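Local coordinates for YcgJ protein (Bacillus subtilis, PDB 1XXL) that is of unknown function but probably transfers methyl groups from S-adenosylmethionine, as members of the methyltransferase superfamily do, at residues Q74-D86 with F100-V113. Sequence-based numbering, arbitrary orientation.
Sequences QQGTAESLPFPDD and FSDVRKAVREVARV
Arg-112 reaches from helix 103-113 to the loop 81-85 and is gripped along the edge of its guanidinium. NH1 and NH2 both bond to Phe-83 O, at 2.9 and 3.2 Å. NH1 also makes a salt bridge to Asp-85 OD1 (2.8 Å). One turn back on the helix, NE and NH2 grip Glu-109 side-on, one to OE1 and one to OE2, completing a salt-bridge network with Asp-85. The chain runs straight to CD and then bends (chi3 73°), which turns the guanidinium toward the loop. A methionine here would probably leave Phe-83 O, Asp-85 and Glu-109 without their shared partner and residues 83-85 less firmly held.

Glu-109 OE2 accepts a second bond, from Leu-81 N at 2.8 Å, through its anti lone pair. Packing is tight beneath this network, where Leu-81 CD1 meets Val-113 CG2 at 3.7 Å. Toward the start of the helix, Ala-78 CB touches Ala-106 CB and lies over one face of the Phe-100 ring. Toward solvent, Asp-85 and Asp-86 are held by polar bonds rather than packing. Asp-86 N bonds to Arg-112 O, and its OD1 forms a salt bridge with Lys-236.

Glu-79 OE2 accepts from Asp-102 N (2.7 Å), while water 1 donates to OE1. Ala-78 and Glu-79 belong to the assigned S-adenosylmethionine site. The loop follows strand 71-75 of the Rossmann-like sheet. Ala-78 and Phe-100 rest on Ile-28 of strand 24-28, Val-110 and Val-113 on Ile-91 of strand 88-94, and Val-103 packs against helix 154-163.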
loop_
_atom_site.group_PDB
_atom_site.type_symbol
_atom_site.label_atom_id
_atom_site.label_comp_id
_atom_site.label_asym_id
_atom_site.label_seq_id
_atom_site.Cartn_x
_atom_site.Cartn_y
_atom_site.Cartn_z
ATOM N N GLN A 74 -17.204 0.800 3.475
ATOM C CA GLN A 74 -17.543 0.992 4.868
ATOM C C GLN A 74 -16.329 1.441 5.630
ATOM O O GLN A 74 -15.206 1.322 5.137
ATOM C CB GLN A 74 -18.173 -0.264 5.461
ATOM C CG GLN A 74 -17.289 -1.491 5.558
ATOM C CD GLN A 74 -18.066 -2.683 6.128
ATOM O OE1 GLN A 74 -18.967 -3.219 5.487
ATOM N NE2 GLN A 74 -17.726 -3.080 7.335
ATOM N N GLN A 75 -16.570 2.005 6.809
ATOM C CA GLN A 75 -15.492 2.415 7.668
ATOM C C GLN A 75 -14.974 1.212 8.462
ATOM O O GLN A 75 -15.747 0.412 8.990
ATOM C CB GLN A 75 -15.922 3.534 8.622
ATOM C CG GLN A 75 -14.779 4.059 9.496
ATOM C CD GLN A 75 -15.192 5.227 10.393
ATOM O OE1 GLN A 75 -16.372 5.391 10.710
ATOM N NE2 GLN A 75 -14.218 6.045 10.798
ATOM N N GLY A 76 -13.656 1.103 8.550
ATOM C CA GLY A 76 -13.037 0.077 9.385
ATOM C C GLY A 76 -11.541 0.066 9.212
ATOM O O GLY A 76 -11.009 0.771 8.353
ATOM N N THR A 77 -10.874 -0.739 10.035
ATOM C CA THR A 77 -9.424 -0.886 10.002
ATOM C C THR A 77 -9.057 -2.341 9.755
ATOM O O THR A 77 -9.800 -3.245 10.116
ATOM C CB THR A 77 -8.779 -0.403 11.311
ATOM O OG1 THR A 77 -9.285 -1.171 12.408
ATOM C CG2 THR A 77 -9.090 1.067 11.547
ATOM N N ALA A 78 -7.898 -2.550 9.134
ATOM C CA ALA A 78 -7.370 -3.887 8.861
ATOM C C ALA A 78 -7.121 -4.685 10.134
ATOM O O ALA A 78 -7.185 -5.916 10.127
ATOM C CB ALA A 78 -6.064 -3.766 8.068
ATOM N N GLU A 79 -6.816 -3.993 11.229
ATOM C CA GLU A 79 -6.515 -4.674 12.493
ATOM C C GLU A 79 -7.750 -5.316 13.119
ATOM O O GLU A 79 -7.628 -6.138 13.996
ATOM C CB GLU A 79 -5.869 -3.714 13.502
ATOM C CG GLU A 79 -4.426 -3.364 13.165
ATOM C CD GLU A 79 -4.268 -2.146 12.271
ATOM O OE1 GLU A 79 -5.287 -1.532 11.865
ATOM O OE2 GLU A 79 -3.104 -1.784 11.992
ATOM N N SER A 80 -8.932 -4.925 12.674
ATOM C CA SER A 80 -10.177 -5.520 13.158
ATOM C C SER A 80 -11.202 -5.523 12.050
ATOM O O SER A 80 -12.023 -4.634 11.948
ATOM C CB SER A 80 -10.717 -4.739 14.365
ATOM O OG SER A 80 -11.758 -5.474 15.006
ATOM N N LEU A 81 -11.118 -6.513 11.185
ATOM C CA LEU A 81 -12.092 -6.687 10.120
ATOM C C LEU A 81 -13.338 -7.387 10.680
ATOM O O LEU A 81 -13.230 -8.386 11.388
ATOM C CB LEU A 81 -11.504 -7.520 8.988
ATOM C CG LEU A 81 -10.297 -6.910 8.298
ATOM C CD1 LEU A 81 -9.692 -7.925 7.348
ATOM C CD2 LEU A 81 -10.683 -5.621 7.580
ATOM N N PRO A 82 -14.523 -6.861 10.359
ATOM C CA PRO A 82 -15.752 -7.427 10.894
ATOM C C PRO A 82 -16.272 -8.698 10.198
ATOM O O PRO A 82 -17.262 -9.262 10.635
ATOM C CB PRO A 82 -16.738 -6.267 10.711
ATOM C CG PRO A 82 -16.270 -5.607 9.407
ATOM C CD PRO A 82 -14.779 -5.658 9.530
ATOM N N PHE A 83 -15.588 -9.167 9.158
ATOM C CA PHE A 83 -16.132 -10.148 8.246
ATOM C C PHE A 83 -15.898 -11.525 8.779
ATOM O O PHE A 83 -15.009 -11.713 9.590
ATOM C CB PHE A 83 -15.503 -9.994 6.851
ATOM C CG PHE A 83 -15.629 -8.598 6.312
ATOM C CD1 PHE A 83 -16.873 -8.101 5.952
ATOM C CD2 PHE A 83 -14.533 -7.776 6.225
ATOM C CE1 PHE A 83 -17.017 -6.810 5.477
ATOM C CE2 PHE A 83 -14.665 -6.472 5.756
ATOM C CZ PHE A 83 -15.905 -5.982 5.387
ATOM N N PRO A 84 -16.701 -12.504 8.331
ATOM C CA PRO A 84 -16.505 -13.889 8.759
ATOM C C PRO A 84 -15.177 -14.485 8.262
ATOM O O PRO A 84 -14.620 -14.015 7.273
ATOM C CB PRO A 84 -17.666 -14.627 8.082
ATOM C CG PRO A 84 -18.602 -13.596 7.649
ATOM C CD PRO A 84 -17.824 -12.384 7.387
ATOM N N ASP A 85 -14.716 -15.544 8.917
ATOM C CA ASP A 85 -13.569 -16.319 8.438
ATOM C C ASP A 85 -13.825 -16.768 7.004
ATOM O O ASP A 85 -14.976 -17.016 6.621
ATOM C CB ASP A 85 -13.343 -17.571 9.289
ATOM C CG ASP A 85 -13.074 -17.272 10.755
ATOM O OD1 ASP A 85 -13.040 -16.104 11.177
ATOM O OD2 ASP A 85 -12.921 -18.239 11.526
ATOM N N ASP A 86 -12.762 -16.908 6.216
ATOM C CA ASP A 86 -12.857 -17.517 4.882
ATOM C C ASP A 86 -13.979 -16.938 4.007
ATOM O O ASP A 86 -14.805 -17.681 3.465
ATOM C CB ASP A 86 -13.037 -19.041 5.013
ATOM C CG ASP A 86 -11.961 -19.687 5.893
ATOM O OD1 ASP A 86 -10.808 -19.808 5.446
ATOM O OD2 ASP A 86 -12.266 -20.047 7.053
ATOM N N PHE A 100 -0.761 1.250 8.635
ATOM C CA PHE A 100 -1.372 0.383 9.651
ATOM C C PHE A 100 -0.731 0.629 11.013
ATOM O O PHE A 100 0.465 0.690 11.107
ATOM C CB PHE A 100 -1.171 -1.110 9.325
ATOM C CG PHE A 100 -1.893 -1.600 8.112
ATOM C CD1 PHE A 100 -2.854 -0.847 7.472
ATOM C CD2 PHE A 100 -1.609 -2.848 7.622
ATOM C CE1 PHE A 100 -3.509 -1.352 6.368
ATOM C CE2 PHE A 100 -2.265 -3.351 6.519
ATOM C CZ PHE A 100 -3.222 -2.601 5.905
ATOM N N SER A 101 -1.532 0.718 12.064
ATOM C CA SER A 101 -1.000 0.908 13.417
ATOM C C SER A 101 -0.361 -0.382 13.950
ATOM O O SER A 101 0.503 -0.330 14.834
ATOM C CB SER A 101 -2.113 1.376 14.369
ATOM O OG SER A 101 -3.125 0.382 14.456
ATOM N N ASP A 102 -0.803 -1.533 13.432
ATOM C CA ASP A 102 -0.270 -2.835 13.846
ATOM C C ASP A 102 -0.340 -3.808 12.672
ATOM O O ASP A 102 -1.278 -4.587 12.527
ATOM C CB ASP A 102 -1.029 -3.352 15.085
ATOM C CG ASP A 102 -0.413 -4.605 15.695
ATOM O OD1 ASP A 102 0.479 -5.248 15.102
ATOM O OD2 ASP A 102 -0.855 -4.969 16.799
ATOM N N VAL A 103 0.690 -3.764 11.846
ATOM C CA VAL A 103 0.727 -4.550 10.614
ATOM C C VAL A 103 0.664 -6.062 10.886
ATOM O O VAL A 103 0.004 -6.795 10.143
ATOM C CB VAL A 103 1.935 -4.144 9.698
ATOM C CG1 VAL A 103 3.303 -4.358 10.384
ATOM C CG2 VAL A 103 1.861 -4.884 8.374
ATOM N N ARG A 104 1.291 -6.519 11.977
ATOM C CA ARG A 104 1.242 -7.930 12.352
ATOM C C ARG A 104 -0.193 -8.433 12.597
ATOM O O ARG A 104 -0.562 -9.505 12.153
ATOM C CB ARG A 104 2.089 -8.189 13.611
ATOM C CG ARG A 104 3.611 -8.155 13.412
ATOM C CD ARG A 104 4.146 -9.330 12.585
ATOM N NE ARG A 104 3.620 -10.676 12.919
ATOM C CZ ARG A 104 4.279 -11.830 12.788
ATOM N NH1 ARG A 104 5.554 -11.891 12.393
ATOM N NH2 ARG A 104 3.661 -12.946 13.135
ATOM N N LYS A 105 -0.981 -7.647 13.319
ATOM C CA LYS A 105 -2.402 -7.933 13.523
ATOM C C LYS A 105 -3.216 -7.791 12.216
ATOM O O LYS A 105 -4.121 -8.578 11.977
ATOM C CB LYS A 105 -2.948 -7.031 14.633
ATOM C CG LYS A 105 -4.434 -7.220 14.976
ATOM C CD LYS A 105 -4.866 -8.700 15.108
ATOM C CE LYS A 105 -6.147 -8.839 15.947
ATOM N NZ LYS A 105 -6.411 -10.275 16.289
ATOM N N ALA A 106 -2.873 -6.819 11.360
ATOM C CA ALA A 106 -3.519 -6.662 10.031
ATOM C C ALA A 106 -3.403 -7.954 9.183
ATOM O O ALA A 106 -4.399 -8.453 8.668
ATOM C CB ALA A 106 -2.928 -5.473 9.280
ATOM N N VAL A 107 -2.188 -8.500 9.071
ATOM C CA VAL A 107 -1.944 -9.715 8.288
ATOM C C VAL A 107 -2.662 -10.908 8.860
ATOM O O VAL A 107 -3.132 -11.768 8.120
ATOM C CB VAL A 107 -0.429 -10.047 8.166
ATOM C CG1 VAL A 107 -0.220 -11.380 7.411
ATOM C CG2 VAL A 107 0.299 -8.922 7.435
ATOM N N ARG A 108 -2.739 -10.970 10.186
ATOM C CA ARG A 108 -3.457 -12.034 10.848
ATOM C C ARG A 108 -4.950 -11.969 10.464
ATOM O O ARG A 108 -5.584 -12.989 10.181
ATOM C CB ARG A 108 -3.228 -11.908 12.368
ATOM C CG ARG A 108 -3.672 -13.063 13.220
ATOM C CD ARG A 108 -3.462 -12.757 14.733
ATOM N NE ARG A 108 -2.259 -11.931 14.943
ATOM C CZ ARG A 108 -2.008 -11.172 16.017
ATOM N NH1 ARG A 108 -2.843 -11.150 17.061
ATOM N NH2 ARG A 108 -0.890 -10.446 16.061
ATOM N N GLU A 109 -5.497 -10.764 10.432
ATOM C CA GLU A 109 -6.893 -10.546 10.034
ATOM C C GLU A 109 -7.131 -10.839 8.544
ATOM O O GLU A 109 -8.130 -11.473 8.193
ATOM C CB GLU A 109 -7.328 -9.108 10.367
ATOM C CG GLU A 109 -7.708 -8.899 11.810
ATOM C CD GLU A 109 -9.023 -9.604 12.200
ATOM O OE1 GLU A 109 -8.921 -10.703 12.798
ATOM O OE2 GLU A 109 -10.137 -9.086 11.917
ATOM N N VAL A 110 -6.209 -10.379 7.689
ATOM C CA VAL A 110 -6.252 -10.683 6.267
ATOM C C VAL A 110 -6.296 -12.193 6.068
ATOM O O VAL A 110 -7.161 -12.682 5.350
ATOM C CB VAL A 110 -5.049 -10.087 5.503
ATOM C CG1 VAL A 110 -4.872 -10.738 4.144
ATOM C CG2 VAL A 110 -5.219 -8.601 5.361
ATOM N N ALA A 111 -5.379 -12.931 6.708
ATOM C CA ALA A 111 -5.355 -14.375 6.559
ATOM C C ALA A 111 -6.645 -15.018 7.042
ATOM O O ALA A 111 -7.138 -15.961 6.409
ATOM C CB ALA A 111 -4.141 -14.994 7.291
ATOM N N ARG A 112 -7.207 -14.515 8.145
ATOM C CA ARG A 112 -8.445 -15.071 8.699
ATOM C C ARG A 112 -9.623 -14.975 7.716
ATOM O O ARG A 112 -10.315 -15.956 7.483
ATOM C CB ARG A 112 -8.812 -14.387 10.036
ATOM C CG ARG A 112 -10.098 -14.860 10.610
ATOM C CD ARG A 112 -10.409 -14.168 11.921
ATOM N NE ARG A 112 -10.814 -12.790 11.727
ATOM C CZ ARG A 112 -11.997 -12.407 11.249
ATOM N NH1 ARG A 112 -12.896 -13.296 10.904
ATOM N NH2 ARG A 112 -12.273 -11.127 11.116
ATOM N N VAL A 113 -9.832 -13.794 7.137
ATOM C CA VAL A 113 -10.973 -13.544 6.241
ATOM C C VAL A 113 -10.770 -14.015 4.798
ATOM O O VAL A 113 -11.733 -14.066 4.029
ATOM C CB VAL A 113 -11.444 -12.041 6.249
ATOM C CG1 VAL A 113 -11.774 -11.600 7.647
ATOM C CG2 VAL A 113 -10.426 -11.104 5.626
HETATM O O HOH W 1 -4.551 1.080 11.247
#